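Local structure of Asp/Glu-specific dipeptidyl-peptidase (Flavobacterium psychrophilum, 5JXF) at residues 478-486 with 537-546. The protein removes dipeptides from the N-terminus of oligopeptides as a serine peptidase of family S46, with strict specificity for Asp or Glu at P1. Sequence-based numbering, arbitrary orientation.
Sequences APKEFLPIS and SLADNYSKNI
Asn541 ND2 donates a hydrogen bond to the backbone oxygen Phe482 O at 3.1 Å. The bond is nearly straight, with an N-H...O angle of 167°. Phe482 O lies close to the amide plane of Asn541, and the donor sits nearly in line with the Phe482 carbonyl. The contact lays the loop that follows helix 460-477 along the last two turns of helix 530-545, in the helical part of this S46 peptidase. It is structural packing away from the catalytic site. A short 3-10 turn, 480-482, delivers Phe482 to the helix end, and the chain then runs back along the helix toward Ser537. Asn541 CG is anti to the backbone N (chi1 173°), which carries the amide out to the loop. The same side chain packs on Pro484, crossing it at about a right angle, with Pro484 CB 3.5 Å from Asn541 CG. Pro484 CG meets the methyl carbon Leu538 CD2 at 3.6 Å. Asn541 thus meets the loop twice, by a hydrogen bond to Phe482 O and by packing on Pro484. Just past the helix, Ile546, at the N-cap position of helix 547-571, packs its CD1 on Phe482 CB at 4.0 Å. Phe482 CD1 comes to 3.7 Å from the backbone oxygen Asn545 O, which approaches the ring obliquely. Glu481 CG lies over one face of this ring, offset toward its rim, and Tyr401 of helix 386-415 meets it obliquely. The Ile546 side chain also touches Ser404 of helix 386-415. At the other end of the contact, Ser537 OG is hydrogen-bonded to Phe534 O, and Ile485 CG2 approaches Ser537 OG at 3.3 Å.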
# COMPACT_ATOMS: atom_id res chain seq x y z
N ALA A 478 -32.03 -3.89 4.97
CA ALA A 478 -32.50 -3.63 6.32
C ALA A 478 -33.34 -4.80 6.85
O ALA A 478 -33.90 -5.56 6.06
CB ALA A 478 -33.32 -2.35 6.36
N PRO A 479 -33.42 -4.95 8.19
CA PRO A 479 -34.26 -5.99 8.80
C PRO A 479 -35.71 -5.87 8.37
O PRO A 479 -36.35 -4.83 8.59
CB PRO A 479 -34.10 -5.74 10.30
CG PRO A 479 -33.66 -4.32 10.40
CD PRO A 479 -32.79 -4.10 9.21
N LYS A 480 -36.24 -6.93 7.77
CA LYS A 480 -37.52 -6.86 7.08
C LYS A 480 -38.72 -6.71 8.02
O LYS A 480 -39.76 -6.19 7.61
CB LYS A 480 -37.68 -8.10 6.19
CG LYS A 480 -38.34 -7.82 4.85
N GLU A 481 -38.58 -7.12 9.28
CA GLU A 481 -39.71 -7.10 10.21
C GLU A 481 -40.09 -5.69 10.70
O GLU A 481 -41.05 -5.53 11.45
CB GLU A 481 -39.43 -8.00 11.43
CG GLU A 481 -38.17 -7.66 12.21
CD GLU A 481 -36.90 -8.24 11.60
OE1 GLU A 481 -36.95 -8.74 10.45
OE2 GLU A 481 -35.85 -8.19 12.27
N PHE A 482 -39.33 -4.67 10.29
CA PHE A 482 -39.66 -3.29 10.65
C PHE A 482 -39.67 -2.37 9.41
O PHE A 482 -39.76 -1.15 9.54
CB PHE A 482 -38.66 -2.73 11.67
CG PHE A 482 -38.48 -3.58 12.90
CD1 PHE A 482 -39.49 -3.71 13.84
CD2 PHE A 482 -37.27 -4.22 13.13
CE1 PHE A 482 -39.30 -4.49 14.98
CE2 PHE A 482 -37.07 -5.00 14.26
CZ PHE A 482 -38.09 -5.14 15.18
N LEU A 483 -39.56 -2.97 8.23
CA LEU A 483 -39.58 -2.22 6.97
C LEU A 483 -40.88 -1.43 6.87
O LEU A 483 -41.91 -1.91 7.33
CB LEU A 483 -39.46 -3.17 5.79
CG LEU A 483 -38.14 -3.38 5.04
CD1 LEU A 483 -38.38 -4.30 3.85
CD2 LEU A 483 -37.49 -2.07 4.61
N PRO A 484 -40.86 -0.23 6.28
CA PRO A 484 -42.11 0.50 6.10
C PRO A 484 -42.86 0.12 4.81
O PRO A 484 -43.04 -1.06 4.51
CB PRO A 484 -41.65 1.96 6.06
CG PRO A 484 -40.24 1.90 5.56
CD PRO A 484 -39.73 0.50 5.69
N ILE A 485 -43.29 1.14 4.06
CA ILE A 485 -44.03 0.95 2.83
C ILE A 485 -43.12 0.38 1.74
O ILE A 485 -43.59 -0.17 0.75
CB ILE A 485 -44.67 2.29 2.37
CG1 ILE A 485 -45.71 2.07 1.26
CG2 ILE A 485 -43.58 3.29 1.97
CD1 ILE A 485 -46.91 3.01 1.37
N SER A 486 -41.80 0.51 1.96
CA SER A 486 -40.76 0.06 1.03
C SER A 486 -41.06 0.45 -0.41
O SER A 486 -41.68 1.49 -0.67
CB SER A 486 -40.55 -1.47 1.14
OG SER A 486 -41.73 -2.20 0.82
N SER A 537 -44.05 8.29 5.44
CA SER A 537 -44.22 6.84 5.54
C SER A 537 -43.03 6.19 6.25
O SER A 537 -43.19 5.21 6.98
CB SER A 537 -44.40 6.20 4.16
OG SER A 537 -43.22 6.29 3.39
N LEU A 538 -41.84 6.74 6.04
CA LEU A 538 -40.64 6.20 6.65
C LEU A 538 -40.49 6.70 8.08
O LEU A 538 -40.03 5.98 8.97
CB LEU A 538 -39.40 6.57 5.83
CG LEU A 538 -39.49 6.45 4.30
CD1 LEU A 538 -38.28 7.10 3.66
CD2 LEU A 538 -39.63 5.01 3.86
N ALA A 539 -40.88 7.95 8.30
CA ALA A 539 -40.69 8.61 9.59
C ALA A 539 -41.61 8.07 10.69
O ALA A 539 -41.14 7.61 11.73
CB ALA A 539 -40.88 10.12 9.44
N ASP A 540 -42.92 8.11 10.47
CA ASP A 540 -43.81 7.64 11.53
C ASP A 540 -43.72 6.12 11.67
O ASP A 540 -44.04 5.58 12.73
CB ASP A 540 -45.26 8.11 11.32
CG ASP A 540 -45.75 7.91 9.90
OD1 ASP A 540 -45.53 6.81 9.34
OD2 ASP A 540 -46.36 8.85 9.35
N ASN A 541 -43.24 5.44 10.63
CA ASN A 541 -42.90 4.03 10.76
C ASN A 541 -41.76 3.84 11.74
O ASN A 541 -41.77 2.92 12.56
CB ASN A 541 -42.54 3.42 9.41
CG ASN A 541 -42.02 2.00 9.54
OD1 ASN A 541 -42.80 1.04 9.56
ND2 ASN A 541 -40.71 1.85 9.62
N TYR A 542 -40.76 4.71 11.64
CA TYR A 542 -39.64 4.69 12.57
C TYR A 542 -40.08 5.13 13.97
O TYR A 542 -39.88 4.41 14.96
CB TYR A 542 -38.49 5.58 12.07
CG TYR A 542 -37.41 5.83 13.10
CD1 TYR A 542 -36.54 4.81 13.49
CD2 TYR A 542 -37.24 7.09 13.68
CE1 TYR A 542 -35.55 5.03 14.44
CE2 TYR A 542 -36.25 7.32 14.63
CZ TYR A 542 -35.41 6.29 15.00
OH TYR A 542 -34.43 6.51 15.94
N SER A 543 -40.70 6.30 14.05
CA SER A 543 -41.01 6.92 15.34
C SER A 543 -42.03 6.13 16.14
O SER A 543 -42.16 6.31 17.35
CB SER A 543 -41.51 8.35 15.15
OG SER A 543 -42.73 8.35 14.43
N LYS A 544 -42.77 5.25 15.48
CA LYS A 544 -43.78 4.48 16.19
C LYS A 544 -43.42 3.01 16.33
O LYS A 544 -43.79 2.39 17.32
CB LYS A 544 -45.14 4.63 15.50
CG LYS A 544 -45.60 6.09 15.36
N ASN A 545 -42.68 2.46 15.38
CA ASN A 545 -42.46 1.01 15.37
C ASN A 545 -41.02 0.56 15.61
O ASN A 545 -40.73 -0.63 15.58
CB ASN A 545 -42.95 0.43 14.04
CG ASN A 545 -44.37 0.83 13.73
OD1 ASN A 545 -45.16 1.11 14.63
ND2 ASN A 545 -44.71 0.86 12.44
N ILE A 546 -40.12 1.51 15.83
CA ILE A 546 -38.72 1.19 16.11
C ILE A 546 -38.21 2.01 17.28
O ILE A 546 -37.69 1.48 18.26
CB ILE A 546 -37.82 1.44 14.88
CG1 ILE A 546 -38.47 0.87 13.62
CG2 ILE A 546 -36.44 0.84 15.10
CD1 ILE A 546 -37.68 1.11 12.36